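Local coordinates for protein halohydrin epoxidase A (PDB 4Z9F) that probably catalyses the reversible conversion of halohydrins into epoxides with release of hydrogen halide, as a lyase built on a Rossmann-type fold, at residues L210-P213 and D214-G217; A16-E19 and A20-D24. The protein carries 1 engineered substitution. One frame throughout, in Å; residues are numbered along the deposited sequence.

Contact 1 (L210-P213 and D214-G217); sequences LGRP and DEMG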
ATOM      1  N   LEU C 210       8.838  18.282 -14.991  1.00 15.16           N
ATOM      2  CA  LEU C 210       9.821  17.357 -14.446  1.00 15.17           C
ATOM      3  C   LEU C 210      10.327  17.844 -13.093  1.00 18.24           C
ATOM      4  O   LEU C 210      10.433  19.046 -12.839  1.00 17.42           O
ATOM      5  CB  LEU C 210      11.001  17.212 -15.401  1.00 20.65           C
ATOM      6  CG  LEU C 210      10.887  16.247 -16.588  1.00 23.27           C
ATOM      7  CD1 LEU C 210       9.531  16.244 -17.205  1.00 27.43           C
ATOM      8  CD2 LEU C 210      11.955  16.584 -17.625  1.00 19.86           C
ATOM      9  N   GLY C 211      10.662  16.893 -12.224  1.00 19.58           N
ATOM     10  CA  GLY C 211      11.373  17.245 -11.005  1.00 17.99           C
ATOM     11  C   GLY C 211      12.772  17.732 -11.339  1.00 16.43           C
ATOM     12  O   GLY C 211      13.446  17.182 -12.210  1.00 16.80           O
ATOM     13  N   ARG C 212      13.203  18.790 -10.657  1.00 19.12           N
ATOM     14  CA  ARG C 212      14.519  19.347 -10.947  1.00 17.37           C
ATOM     15  C   ARG C 212      15.632  18.581 -10.241  1.00 21.87           C
ATOM     16  O   ARG C 212      15.440  18.075  -9.131  1.00 19.10           O
ATOM     17  CB  ARG C 212      14.595  20.806 -10.506  1.00 21.11           C
ATOM     18  CG  ARG C 212      13.582  21.709 -11.134  1.00 19.65           C
ATOM     19  CD  ARG C 212      13.967  23.164 -10.898  1.00 22.55           C
ATOM     20  NE  ARG C 212      14.129  23.452  -9.481  1.00 23.97           N
ATOM     21  CZ  ARG C 212      13.167  23.911  -8.695  1.00 25.19           C
ATOM     22  NH1 ARG C 212      11.956  24.144  -9.190  1.00 23.97           N
ATOM     23  NH2 ARG C 212      13.414  24.134  -7.409  1.00 26.95           N
ATOM     24  N   PRO C 213      16.826  18.539 -10.843  1.00 22.41           N
ATOM     25  CA  PRO C 213      17.993  17.992 -10.127  1.00 21.09           C
ATOM     26  C   PRO C 213      18.158  18.547  -8.717  1.00 20.83           C
ATOM     27  O   PRO C 213      18.399  17.763  -7.788  1.00 21.48           O
ATOM     28  CB  PRO C 213      19.170  18.386 -11.038  1.00 20.47           C
ATOM     29  CG  PRO C 213      18.578  18.499 -12.385  1.00 25.11           C
ATOM     30  CD  PRO C 213      17.189  19.045 -12.180  1.00 22.30           C
ATOM     31  N   ASP C 214      18.000  19.865  -8.518  1.00 18.23           N
ATOM     32  CA  ASP C 214      18.237  20.435  -7.190  1.00 22.88           C
ATOM     33  C   ASP C 214      17.146  20.053  -6.203  1.00 23.24           C
ATOM     34  O   ASP C 214      17.365  20.134  -4.987  1.00 21.27           O
ATOM     35  CB  ASP C 214      18.375  21.965  -7.246  1.00 25.26           C
ATOM     36  CG  ASP C 214      17.082  22.678  -7.658  1.00 27.44           C
ATOM     37  OD1 ASP C 214      16.232  22.954  -6.781  1.00 27.25           O
ATOM     38  OD2 ASP C 214      16.927  22.992  -8.859  1.00 26.46           O
ATOM     39  N   GLU C 215      15.984  19.632  -6.699  1.00 20.40           N
ATOM     40  CA  GLU C 215      14.925  19.171  -5.816  1.00 18.60           C
ATOM     41  C   GLU C 215      15.216  17.767  -5.315  1.00 21.51           C
ATOM     42  O   GLU C 215      14.965  17.463  -4.145  1.00 23.47           O
ATOM     43  CB  GLU C 215      13.579  19.222  -6.539  1.00 18.76           C
ATOM     44  CG  GLU C 215      13.155  20.630  -6.880  1.00 19.07           C
ATOM     45  CD  GLU C 215      11.852  20.689  -7.645  1.00 18.68           C
ATOM     46  OE1 GLU C 215      10.942  21.426  -7.210  1.00 19.07           O
ATOM     47  OE2 GLU C 215      11.754  20.011  -8.681  1.00 18.65           O
ATOM     48  N   MET C 216      15.715  16.898  -6.194  1.00 15.93           N
ATOM     49  CA  MET C 216      16.241  15.617  -5.741  1.00 22.26           C
ATOM     50  C   MET C 216      17.406  15.841  -4.795  1.00 23.63           C
ATOM     51  O   MET C 216      17.544  15.142  -3.784  1.00 19.63           O
ATOM     52  CB  MET C 216      16.678  14.768  -6.937  1.00 18.12           C
ATOM     53  CG  MET C 216      17.335  13.439  -6.580  1.00 22.29           C
ATOM     54  SD  MET C 216      16.271  12.273  -5.695  1.00 21.89           S
ATOM     55  CE  MET C 216      15.306  11.596  -7.043  1.00 19.61           C
ATOM     56  N   GLY C 217      18.246  16.827  -5.105  1.00 17.56           N
ATOM     57  CA  GLY C 217      19.353  17.131  -4.216  1.00 21.74           C
ATOM     58  C   GLY C 217      18.887  17.538  -2.836  1.00 20.92           C
ATOM     59  O   GLY C 217      19.436  17.081  -1.829  1.00 19.27           O
TER
HETATM   60  O   HOH W   1      11.141  23.587  -5.792  1.00 29.68           O

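Contact 2 (A16-E19 and A20-D24); sequences AAVE and ALTRD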
ATOM      1  N   ALA C  16      22.778  14.743  -9.407  1.00 22.27           N
ATOM      2  CA  ALA C  16      22.065  15.586  -8.453  1.00 20.40           C
ATOM      3  C   ALA C  16      22.615  15.406  -7.043  1.00 20.30           C
ATOM      4  O   ALA C  16      22.760  16.383  -6.296  1.00 22.36           O
ATOM      5  CB  ALA C  16      20.564  15.270  -8.490  1.00 21.31           C
ATOM      6  N   ALA C  17      22.913  14.162  -6.672  1.00 22.02           N
ATOM      7  CA  ALA C  17      23.401  13.867  -5.331  1.00 21.62           C
ATOM      8  C   ALA C  17      24.810  14.416  -5.141  1.00 20.85           C
ATOM      9  O   ALA C  17      25.107  15.057  -4.130  1.00 21.33           O
ATOM     10  CB  ALA C  17      23.360  12.360  -5.093  1.00 21.25           C
ATOM     11  N   VAL C  18      25.686  14.176  -6.116  1.00 24.26           N
ATOM     12  CA  VAL C  18      27.069  14.637  -6.016  1.00 22.80           C
ATOM     13  C   VAL C  18      27.120  16.156  -5.905  1.00 23.03           C
ATOM     14  O   VAL C  18      27.868  16.713  -5.091  1.00 25.71           O
ATOM     15  CB  VAL C  18      27.887  14.112  -7.213  1.00 21.87           C
ATOM     16  CG1 VAL C  18      29.269  14.762  -7.248  1.00 29.04           C
ATOM     17  CG2 VAL C  18      28.003  12.599  -7.153  1.00 26.10           C
ATOM     18  N   GLU C  19      26.298  16.855  -6.692  1.00 25.78           N
ATOM     19  CA  GLU C  19      26.275  18.310  -6.592  1.00 23.44           C
ATOM     20  C   GLU C  19      25.685  18.782  -5.269  1.00 27.03           C
ATOM     21  O   GLU C  19      26.231  19.691  -4.637  1.00 22.10           O
ATOM     22  CB  GLU C  19      25.498  18.920  -7.757  1.00 29.23           C
ATOM     23  CG  GLU C  19      25.275  20.422  -7.595  1.00 30.75           C
ATOM     24  CD  GLU C  19      25.651  21.225  -8.844  1.00 49.54           C
ATOM     25  OE1 GLU C  19      24.979  22.258  -9.090  1.00 57.23           O
ATOM     26  OE2 GLU C  19      26.608  20.824  -9.557  1.00 46.21           O
ATOM     27  N   ALA C  20      24.557  18.208  -4.839  1.00 20.64           N
ATOM     28  CA  ALA C  20      23.913  18.727  -3.637  1.00 22.08           C
ATOM     29  C   ALA C  20      24.760  18.480  -2.394  1.00 20.29           C
ATOM     30  O   ALA C  20      24.890  19.362  -1.540  1.00 23.39           O
ATOM     31  CB  ALA C  20      22.534  18.100  -3.467  1.00 26.44           C
ATOM     32  N   LEU C  21      25.329  17.285  -2.272  1.00 26.02           N
ATOM     33  CA  LEU C  21      26.142  16.969  -1.103  1.00 21.05           C
ATOM     34  C   LEU C  21      27.423  17.796  -1.082  1.00 25.15           C
ATOM     35  O   LEU C  21      27.859  18.239  -0.013  1.00 26.00           O
ATOM     36  CB  LEU C  21      26.448  15.473  -1.083  1.00 19.19           C
ATOM     37  CG  LEU C  21      25.201  14.594  -0.890  1.00 15.49           C
ATOM     38  CD1 LEU C  21      25.468  13.161  -1.304  1.00 24.47           C
ATOM     39  CD2 LEU C  21      24.791  14.675   0.562  1.00 21.48           C
ATOM     40  N   THR C  22      28.032  18.022  -2.253  1.00 21.96           N
ATOM     41  CA  THR C  22      29.237  18.848  -2.314  1.00 26.24           C
ATOM     42  C   THR C  22      28.939  20.275  -1.857  1.00 25.96           C
ATOM     43  O   THR C  22      29.671  20.847  -1.041  1.00 28.39           O
ATOM     44  CB  THR C  22      29.821  18.846  -3.736  1.00 21.87           C
ATOM     45  OG1 THR C  22      30.348  17.551  -4.054  1.00 29.31           O
ATOM     46  CG2 THR C  22      30.935  19.872  -3.855  1.00 29.83           C
ATOM     47  N   ARG C  23      27.845  20.861  -2.357  1.00 29.51           N
ATOM     48  CA  ARG C  23      27.458  22.196  -1.929  1.00 24.86           C
ATOM     49  C   ARG C  23      27.042  22.222  -0.463  1.00 27.54           C
ATOM     50  O   ARG C  23      27.116  23.279   0.173  1.00 31.12           O
ATOM     51  CB  ARG C  23      26.340  22.731  -2.838  1.00 33.40           C
ATOM     52  CG  ARG C  23      25.488  23.845  -2.268  1.00 34.43           C
ATOM     53  CD  ARG C  23      24.752  24.620  -3.363  1.00 43.67           C
ATOM     54  NE  ARG C  23      23.706  23.809  -3.988  1.00 54.09           N
ATOM     55  CZ  ARG C  23      22.433  23.774  -3.596  1.00 50.96           C
ATOM     56  NH1 ARG C  23      22.028  24.508  -2.561  1.00 46.64           N
ATOM     57  NH2 ARG C  23      21.557  22.992  -4.237  1.00 47.41           N
ATOM     58  N   ASP C  24      26.646  21.085   0.096  1.00 25.56           N
ATOM     59  CA  ASP C  24      26.256  21.011   1.494  1.00 29.09           C
ATOM     60  C   ASP C  24      27.442  20.766   2.421  1.00 30.00           C
ATOM     61  O   ASP C  24      27.244  20.614   3.632  1.00 29.40           O
ATOM     62  CB  ASP C  24      25.206  19.906   1.681  1.00 28.37           C
ATOM     63  CG  ASP C  24      24.458  20.020   3.000  1.00 30.29           C
ATOM     64  OD1 ASP C  24      24.050  18.966   3.539  1.00 31.00           O
ATOM     65  OD2 ASP C  24      24.269  21.157   3.492  1.00 29.56           O
TER

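Contact 1 (L210-P213 and D214-G217)
The guanidinium of R212 meets two carboxylates in two different ways, D214 at its edge and E215 across one face. D214 lies nearly coplanar with it, the planes 24° apart, and is gripped side-on: R212 NE donates to D214 OD2 at 2.9 Å and R212 NH2 to D214 OD1 at 3.1 Å. D214 can do this because its CG sits between its backbone N and carbonyl carbon (chi1 66°), which swings the carboxylate back over the start of the helix. E215 stacks instead, with its CD 3.6 Å from R212 CZ, over the centre of the flat group. The attraction is one of charge, since no N-H points at E215 OE1, 3.5 Å from R212 NH1. A water bridges the two groups, accepting from R212 NH2 and donating to E215 OE1, and R209 adds a second salt bridge to that oxygen. Such company would be expected to favour the ionised glutamate.

The other oxygen, E215 OE2, turns to the main chain and through its anti lone pair receives R212 N at 2.7 Å, a nearly straight bond. R212 O accepts two amides, E215 N at 2.9 Å from above the carbonyl plane and M216 N at 3.2 Å. P213 suits the first helical turn: its ring fixes phi, and its nitrogen lacks a hydrogen, which costs nothing where no i-4 carbonyl of the helix is available. The side chain of M216 leads away and packs on F238, I175 and P177 of the sheet, while E215 also packs on P230 of a second subunit. Unlike Ser, Thr or Asp, R212 has no side-chain acceptor for E215 N, so this N-cap with E215 on its N-H makes one half of a capping box, opening helix 213-224 of the Rossmann-type fold.

Contact 2 (A16-E19 and A20-D24)
This is an i to i+4 contact within one helix, 14-23, which crosses over between strands 3-6 and 27-30 in the first beta-alpha-beta unit of the Rossmann-type fold. Its backbone rungs are regular: A20 N reaches A16 O, L21 N reaches A17 O at 2.9 Å, and R23 N reaches E19 O at 3.0 Å. V18 O does double duty. T22 N meets V18 O at 3.1 Å and T22 OG1 meets V18 O at 2.8 Å, the two donors arriving from opposite faces of its carbonyl plane. The hydroxyl is laid back along the helix because OG1 stands beside the backbone N of T22, opposite the carbonyl carbon (chi1 -69°).

L21 runs its CD1 alongside A17, 4.4 Å from A17 CB, and packs on A4, V6 and V28 of the sheet, while V18 packs on V6, V28 and C30. A20 brings only a methyl, its CB 3.3 Å from A16 O, and packs against T221 of helix 213-224. E19 and R23 occupy the exposed flank one turn apart; E19 OE1 and R23 NE are 5.5 Å from each other, so any attraction acts without contact. The chemistry implies a helix end where threonine satisfies its own hydroxyl on the main chain while its side chain also packs on V28 and T51.

How the contacts relate
Contact 1 and contact 2 belong to neighbouring helices, 213-224 and 14-23, that lie against each other, and their centres are 12 Å apart. The join is made by small groups: P213 O rests 3.4 Å from A16 CB, and G217 CA lies the same 3.4 Å from A20 CB. Glycine facing alanine lets the two backbones come close, while M216 CG touches A16 CB more loosely at 4.2 Å. One turn on, T221, whose hydroxyl bonds to G217 O, packs against A20 and L21, tying the two contacts together. From contact 2, R23 also reaches toward the charged cluster of contact 1, but R23 NH2 stays 5.9 Å from D214 OD1, too far for a salt bridge.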